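Local coordinates for 1-Cys peroxiredoxin (Vibrio vulnificus MO6-24/O, PDB 5K2I), which probably reduces hydrogen peroxide and other peroxides through a single peroxidatic cysteine and is implicated in scavenging nitric oxide, as a thioredoxin-fold peroxiredoxin, at residues 13-18 with 93-98; 36-41 with 71-76; 7-12 with 102-107. All coordinates share one frame; numbering follows the deposited sequence. Where two conformers were deposited one is given.

How the interactions relate
Interaction 2 lies in the core of the chain, its centre about 2 Å from that of the chain, where strands 36-40 and 71-75 run parallel. Interaction 1 builds outward from it, with centres about 11 Å apart, because strand 95-98 pairs with strand 70-75 (Leu97 N to Ser73 O, 2.8 Å) and then meets the N-terminal strand 12-17. Interaction 3, its centre about 16 Å from that of interaction 1 and 13 Å from that of interaction 2, packs helix 103-108 and the N-terminal loop against the sheet. Phe104 ties all three together: its CB lies 3.7 Å from Leu13 CD2 and its CZ 4.1 Å from Leu37 CD2. The cysteine-bearing family signature probably begins at Pro41, in interaction 2.

Interaction 1: residues 13-18 with 93-98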
# COMPACT_ATOMS: atom_id res chain seq x y z
N LEU A 13 -10.91 -5.84 24.20
CA LEU A 13 -10.89 -6.45 22.87
C LEU A 13 -11.52 -7.83 23.02
O LEU A 13 -11.36 -8.45 24.07
CB LEU A 13 -9.47 -6.55 22.33
CG LEU A 13 -8.77 -5.24 21.97
CD1 LEU A 13 -7.30 -5.48 21.70
CD2 LEU A 13 -9.44 -4.58 20.77
N SER A 14 -12.23 -8.29 22.01
CA SER A 14 -13.02 -9.51 22.17
C SER A 14 -12.43 -10.72 21.46
O SER A 14 -11.69 -10.61 20.48
CB SER A 14 -14.45 -9.29 21.69
OG SER A 14 -14.52 -8.93 20.32
N GLN A 15 -12.78 -11.89 21.98
CA GLN A 15 -12.32 -13.15 21.45
C GLN A 15 -13.42 -14.19 21.64
O GLN A 15 -14.06 -14.21 22.69
CB GLN A 15 -11.03 -13.59 22.14
CG GLN A 15 -10.43 -14.85 21.56
CD GLN A 15 -9.41 -15.49 22.48
OE1 GLN A 15 -9.23 -15.06 23.62
NE2 GLN A 15 -8.74 -16.53 22.00
N LEU A 16 -13.64 -15.03 20.64
CA LEU A 16 -14.57 -16.15 20.76
C LEU A 16 -13.82 -17.34 21.34
O LEU A 16 -12.80 -17.76 20.79
CB LEU A 16 -15.17 -16.51 19.40
CG LEU A 16 -16.26 -17.58 19.44
CD1 LEU A 16 -17.53 -17.00 20.06
CD2 LEU A 16 -16.52 -18.10 18.05
N THR A 17 -14.32 -17.88 22.45
CA THR A 17 -13.75 -19.08 23.06
C THR A 17 -14.86 -20.13 23.22
O THR A 17 -15.99 -19.89 22.83
CB THR A 17 -13.12 -18.80 24.42
OG1 THR A 17 -14.16 -18.51 25.37
CG2 THR A 17 -12.17 -17.61 24.33
N LYS A 18 -14.55 -21.29 23.79
CA LYS A 18 -15.59 -22.30 23.99
C LYS A 18 -16.65 -21.79 24.97
O LYS A 18 -17.79 -22.27 25.00
CB LYS A 18 -15.00 -23.61 24.50
CG LYS A 18 -14.33 -23.51 25.85
CD LYS A 18 -13.74 -24.84 26.29
CE LYS A 18 -13.04 -24.71 27.63
NZ LYS A 18 -12.42 -25.99 28.08
N GLU A 93 0.34 -19.45 16.80
CA GLU A 93 1.11 -18.77 17.84
C GLU A 93 0.62 -17.36 18.11
O GLU A 93 1.26 -16.62 18.86
CB GLU A 93 2.59 -18.73 17.44
CG GLU A 93 3.26 -20.09 17.43
CD GLU A 93 3.44 -20.65 18.83
OE1 GLU A 93 4.23 -20.07 19.60
OE2 GLU A 93 2.79 -21.66 19.15
N ILE A 94 -0.50 -16.97 17.52
CA ILE A 94 -0.92 -15.57 17.56
C ILE A 94 -2.36 -15.40 18.05
O ILE A 94 -3.28 -16.07 17.58
CB ILE A 94 -0.73 -14.92 16.18
CG1 ILE A 94 0.76 -14.91 15.83
CG2 ILE A 94 -1.31 -13.50 16.16
CD1 ILE A 94 1.07 -14.53 14.42
N LEU A 95 -2.53 -14.51 19.01
CA LEU A 95 -3.83 -14.28 19.62
C LEU A 95 -4.63 -13.33 18.75
O LEU A 95 -4.21 -12.20 18.50
CB LEU A 95 -3.66 -13.72 21.03
CG LEU A 95 -4.94 -13.40 21.78
CD1 LEU A 95 -5.83 -14.63 21.92
CD2 LEU A 95 -4.59 -12.82 23.14
N MET A 96 -5.78 -13.79 18.26
CA MET A 96 -6.62 -12.97 17.41
C MET A 96 -7.64 -12.15 18.22
O MET A 96 -8.47 -12.73 18.94
CB MET A 96 -7.35 -13.85 16.38
CG MET A 96 -6.44 -14.88 15.70
SD MET A 96 -5.09 -14.13 14.73
CE MET A 96 -6.07 -13.24 13.54
N LEU A 97 -7.55 -10.83 18.13
CA LEU A 97 -8.38 -9.93 18.93
C LEU A 97 -9.22 -9.01 18.07
O LEU A 97 -8.74 -8.45 17.07
CB LEU A 97 -7.52 -9.09 19.88
CG LEU A 97 -6.70 -9.86 20.91
CD1 LEU A 97 -5.74 -8.94 21.69
CD2 LEU A 97 -7.61 -10.61 21.86
N ALA A 98 -10.47 -8.84 18.46
CA ALA A 98 -11.45 -8.09 17.70
C ALA A 98 -11.81 -6.75 18.34
O ALA A 98 -12.12 -6.68 19.54
CB ALA A 98 -12.72 -8.92 17.51
O HOH W 1 -11.06 -12.19 18.25
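Ser14 O accepts from two donors: the backbone N of Ala98, 2.9 Å from Ser14 O, and an ordered water, whose oxygen is 2.8 Å from it. That water gives its other proton to Met96 O at 2.7 Å, so it bridges the strands just where they begin to part. The return bond, Ser14 N to Ala98 O at 3.0 Å, is nearly straight, 173° at the hydrogen. Together the two backbone bonds make Ser14 and Ala98 an antiparallel hydrogen-bonded pair, and it is a single bridge, since the strand axes run at 121° to each other and soon diverge. In the thioredoxin fold of this peroxiredoxin the bridge pins the N-terminal hairpin, 12-17 with 20-25, to strand 95-98, the end strand of the mixed central sheet.

Side chains fill in around this pin. Leu13 crosses Leu97 at about a right angle, their CD1 methyls 3.8 Å apart, while Leu13 CD2 comes to 3.6 Å from Ala98 O. Leu13 also touches Val74 of strand 70-75, the next strand in. Farther along, Gln15 holds CG anti to its backbone N (chi1 -175°) and stays extended beyond, which carries its amide out to Leu95. The CD1 methyl of Leu95 sits over the flat amide, 3.5 Å from Gln15 NE2 and only slightly farther from CD and OE1. The rotation of that amide is steadied by His24 of the partner hairpin strand, whose NE2 is hydrogen-bonded to Gln15 OE1. Met96 turns its side chain away from the hairpin, against Trp85 of helix 79-88.

Interaction 2: residues 36-41 with 71-76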
# COMPACT_ATOMS: atom_id res chain seq x y z
N VAL A 36 3.69 -8.15 21.79
CA VAL A 36 3.74 -7.54 20.48
C VAL A 36 2.32 -7.52 19.93
O VAL A 36 1.67 -8.55 19.87
CB VAL A 36 4.69 -8.28 19.53
CG1 VAL A 36 4.49 -7.81 18.09
CG2 VAL A 36 6.12 -8.09 19.99
N LEU A 37 1.83 -6.33 19.59
CA LEU A 37 0.49 -6.15 19.03
C LEU A 37 0.61 -5.50 17.68
O LEU A 37 1.29 -4.49 17.54
CB LEU A 37 -0.36 -5.29 19.96
CG LEU A 37 -1.79 -4.92 19.53
CD1 LEU A 37 -2.65 -6.16 19.54
CD2 LEU A 37 -2.36 -3.85 20.44
N PHE A 38 -0.04 -6.06 16.67
CA PHE A 38 -0.03 -5.42 15.36
C PHE A 38 -1.45 -5.35 14.80
O PHE A 38 -2.28 -6.22 15.07
CB PHE A 38 0.92 -6.13 14.37
CG PHE A 38 0.52 -7.54 14.03
CD1 PHE A 38 0.89 -8.59 14.85
CD2 PHE A 38 -0.25 -7.80 12.91
CE1 PHE A 38 0.51 -9.88 14.55
CE2 PHE A 38 -0.64 -9.09 12.60
CZ PHE A 38 -0.26 -10.13 13.42
N ALA A 39 -1.70 -4.28 14.05
CA ALA A 39 -3.02 -4.02 13.50
C ALA A 39 -3.02 -3.97 11.99
O ALA A 39 -2.01 -3.62 11.36
CB ALA A 39 -3.56 -2.70 14.05
N VAL A 40 -4.17 -4.31 11.42
CA VAL A 40 -4.42 -4.25 9.99
C VAL A 40 -5.76 -3.56 9.76
O VAL A 40 -6.55 -3.43 10.69
CB VAL A 40 -4.45 -5.66 9.35
CG1 VAL A 40 -3.07 -6.31 9.45
CG2 VAL A 40 -5.55 -6.53 9.98
N PRO A 41 -6.00 -3.10 8.52
CA PRO A 41 -7.29 -2.46 8.24
C PRO A 41 -8.43 -3.46 8.18
O PRO A 41 -9.60 -3.06 8.29
CB PRO A 41 -7.08 -1.82 6.86
CG PRO A 41 -5.59 -1.73 6.69
CD PRO A 41 -5.06 -2.94 7.39
N ILE A 71 2.04 -12.60 21.28
CA ILE A 71 1.90 -11.88 20.02
C ILE A 71 0.43 -11.85 19.67
O ILE A 71 -0.21 -12.90 19.66
CB ILE A 71 2.66 -12.56 18.87
CG1 ILE A 71 4.12 -12.77 19.25
CG2 ILE A 71 2.53 -11.74 17.57
CD1 ILE A 71 4.88 -13.66 18.27
N ALA A 72 -0.11 -10.67 19.39
CA ALA A 72 -1.53 -10.52 19.15
C ALA A 72 -1.80 -9.69 17.90
O ALA A 72 -1.08 -8.74 17.60
CB ALA A 72 -2.22 -9.89 20.36
N SER A 73 -2.84 -10.10 17.19
CA SER A 73 -3.33 -9.44 16.00
C SER A 73 -4.65 -8.76 16.33
O SER A 73 -5.56 -9.41 16.86
CB SER A 73 -3.52 -10.48 14.89
OG SER A 73 -4.21 -9.95 13.78
N VAL A 74 -4.77 -7.47 16.04
CA VAL A 74 -6.03 -6.76 16.22
C VAL A 74 -6.50 -6.12 14.91
O VAL A 74 -5.71 -5.75 14.04
CB VAL A 74 -5.91 -5.68 17.34
CG1 VAL A 74 -4.92 -4.57 16.97
CG2 VAL A 74 -7.28 -5.09 17.71
N SER A 75 -7.82 -6.02 14.77
CA SER A 75 -8.44 -5.37 13.62
C SER A 75 -9.83 -4.90 14.01
O SER A 75 -10.43 -5.42 14.96
CB SER A 75 -8.51 -6.34 12.43
OG SER A 75 -8.95 -5.64 11.26
N VAL A 76 -10.34 -3.91 13.29
CA VAL A 76 -11.74 -3.53 13.39
C VAL A 76 -12.52 -4.54 12.54
O VAL A 76 -12.78 -4.34 11.35
CB VAL A 76 -11.99 -2.08 12.93
CG1 VAL A 76 -13.45 -1.73 13.12
CG2 VAL A 76 -11.10 -1.12 13.72
O HOH W 2 -3.64 -7.59 12.92
O HOH W 3 -9.12 -2.55 11.06
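The Phe38 ring lies across the neighbouring strand with Ser73 CA over one face, a CH-pi contact of 4.2 Å from that carbon to the ring centroid and 15° off the normal. At the ring edge Ile71 CG2 approaches CE1 at 4.1 Å. With chi1 at 64°, CG stands between the backbone N and carbonyl carbon, which swings the ring toward strand 71-75, where its CZ comes to 3.6 Å from Ser73 CB. The ring also stacks with Tyr56 of helix 53-65.

Under the ring the two strands run parallel, in step from Val36 beside Ile71 to Ala39 beside Val74. Phe38 uses both its backbone groups: its N donates to Ala72 O, and its O accepts from Val74 N at 3.0 Å. A buried water adds a second donor to Phe38 O; it also donates to Val74 O and is hydrogen-bonded to Ser73 OG at 2.6 Å, so one molecule joins three protein oxygens. These are the two strands of a beta-alpha-beta unit, strand 34-40 and strand 70-75 connected through helix 53-65, in the central sheet of the thioredoxin fold, and the helix covers the face bearing Val36, Phe38 and Ile71.

On the opposite face Leu37 CD1 and Val74 CG1 meet at 3.8 Å, and that same Val74 methyl touches Ala39 CB at 3.7 Å. Toward the C-terminal ends the pairing slackens: Val40 N reaches Val74 O by a weak 3.4 Å bond, and a water links Val40 O to Val76 N instead. Here Pro41, whose O accepts a hydrogen bond from Arg121, packs on Phe145 of the second subunit and probably opens the Pro-x-x-x-Thr-x-x-Cys signature of peroxiredoxins.

Interaction 3: residues 7-12 with 102-107; sequences TLPNAT and ASFTKA
The loop 7-12 runs beside the short helix 103-108, with two close backbone approaches, Pro9 to Ala107 and Ala11 to Phe104, each with CA atoms 6.2 Å apart; between them an inverse gamma turn centred on Asn10, closed by a weak Ala11 N to Pro9 O bond, sends that side chain away from the helix. Pro9 and Ala11 both point toward it. The proline ring presses its flank on the Ala107 methyl, with Pro9 CG and CB each 3.6 Å from Ala107 CB. Phe104 is the larger helix partner: CG anti to its backbone N (chi1 173°) lays the ring along the loop. Ala11 CB meets that ring at its edge, 4.2 Å from CD1, and Leu8 CD2 approaches CZ at 4.3 Å. Leu8 continues inward to Val26 and Ile129, and Phe104 to Tyr125, so the contact joins the N-terminal arm to the helix over the central sheet.

At the Thr12 end the link is watery. Thr12 O accepts from two waters, one of which also donates to Ser103 OG at 2.7 Å, while the other reaches the same hydroxyl only by a weak bond. Ser103 OG is hydrogen-bonded to Asp101 as well. The loop is thus held to the helix by apolar side chains, with the polar connection between Thr12 and Ser103 made through ordered waters.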
# COMPACT_ATOMS: atom_id res chain seq x y z
N THR A 7 0.20 4.29 29.18
CA THR A 7 -0.54 3.06 29.31
C THR A 7 -1.59 2.98 28.20
O THR A 7 -2.17 4.00 27.82
CB THR A 7 -1.18 3.00 30.71
OG1 THR A 7 -0.15 3.11 31.70
CG2 THR A 7 -1.95 1.71 30.92
N LEU A 8 -1.84 1.78 27.67
CA LEU A 8 -2.91 1.59 26.71
C LEU A 8 -4.23 2.12 27.26
O LEU A 8 -4.44 2.09 28.48
CB LEU A 8 -3.09 0.11 26.37
CG LEU A 8 -2.06 -0.58 25.50
CD1 LEU A 8 -2.36 -2.09 25.48
CD2 LEU A 8 -2.08 0.00 24.10
N PRO A 9 -5.14 2.54 26.37
CA PRO A 9 -6.50 2.84 26.83
C PRO A 9 -7.05 1.68 27.65
O PRO A 9 -6.84 0.52 27.29
CB PRO A 9 -7.29 3.02 25.53
CG PRO A 9 -6.27 3.33 24.49
CD PRO A 9 -4.99 2.68 24.92
N ASN A 10 -7.74 1.99 28.74
CA ASN A 10 -8.34 0.96 29.57
C ASN A 10 -9.62 0.49 28.91
O ASN A 10 -10.72 0.88 29.30
CB ASN A 10 -8.59 1.50 30.97
CG ASN A 10 -9.21 0.49 31.88
OD1 ASN A 10 -9.09 -0.72 31.68
ND2 ASN A 10 -9.89 0.98 32.92
N ALA A 11 -9.45 -0.32 27.87
CA ALA A 11 -10.54 -0.74 27.00
C ALA A 11 -10.52 -2.25 26.86
O ALA A 11 -9.66 -2.92 27.44
CB ALA A 11 -10.42 -0.07 25.63
N THR A 12 -11.47 -2.79 26.10
CA THR A 12 -11.52 -4.23 25.88
C THR A 12 -11.35 -4.60 24.42
O THR A 12 -11.57 -3.78 23.52
CB THR A 12 -12.84 -4.86 26.39
OG1 THR A 12 -13.94 -4.40 25.59
CG2 THR A 12 -13.06 -4.49 27.84
N ALA A 102 -14.62 -0.43 16.70
CA ALA A 102 -13.48 0.49 16.54
C ALA A 102 -13.20 1.33 17.78
O ALA A 102 -12.45 2.29 17.70
CB ALA A 102 -13.69 1.42 15.32
N SER A 103 -13.77 0.95 18.93
CA SER A 103 -13.59 1.77 20.13
C SER A 103 -12.15 1.79 20.62
O SER A 103 -11.66 2.83 21.03
CB SER A 103 -14.53 1.30 21.24
OG SER A 103 -14.30 -0.05 21.56
N PHE A 104 -11.45 0.66 20.58
CA PHE A 104 -10.05 0.61 21.01
C PHE A 104 -9.19 1.43 20.04
O PHE A 104 -8.35 2.23 20.47
CB PHE A 104 -9.59 -0.86 21.09
CG PHE A 104 -8.11 -1.04 21.36
CD1 PHE A 104 -7.58 -0.92 22.63
CD2 PHE A 104 -7.26 -1.40 20.32
CE1 PHE A 104 -6.21 -1.12 22.85
CE2 PHE A 104 -5.90 -1.61 20.54
CZ PHE A 104 -5.38 -1.47 21.81
N THR A 105 -9.45 1.26 18.75
CA THR A 105 -8.69 1.93 17.71
C THR A 105 -8.86 3.44 17.79
O THR A 105 -7.88 4.19 17.67
CB THR A 105 -9.13 1.40 16.33
OG1 THR A 105 -8.89 -0.01 16.28
CG2 THR A 105 -8.38 2.07 15.21
N LYS A 106 -10.08 3.88 18.04
CA LYS A 106 -10.33 5.31 18.19
C LYS A 106 -9.67 5.86 19.45
O LYS A 106 -9.16 6.97 19.44
CB LYS A 106 -11.81 5.61 18.19
CG LYS A 106 -12.46 5.43 16.84
CD LYS A 106 -13.91 5.91 16.85
CE LYS A 106 -14.78 4.97 17.63
NZ LYS A 106 -16.22 5.42 17.60
N ALA A 107 -9.66 5.07 20.52
CA ALA A 107 -9.01 5.49 21.77
C ALA A 107 -7.50 5.67 21.59
O ALA A 107 -6.88 6.44 22.31
CB ALA A 107 -9.29 4.48 22.86
O HOH W 4 -13.38 -3.26 21.26
O HOH W 5 -12.56 -1.22 23.30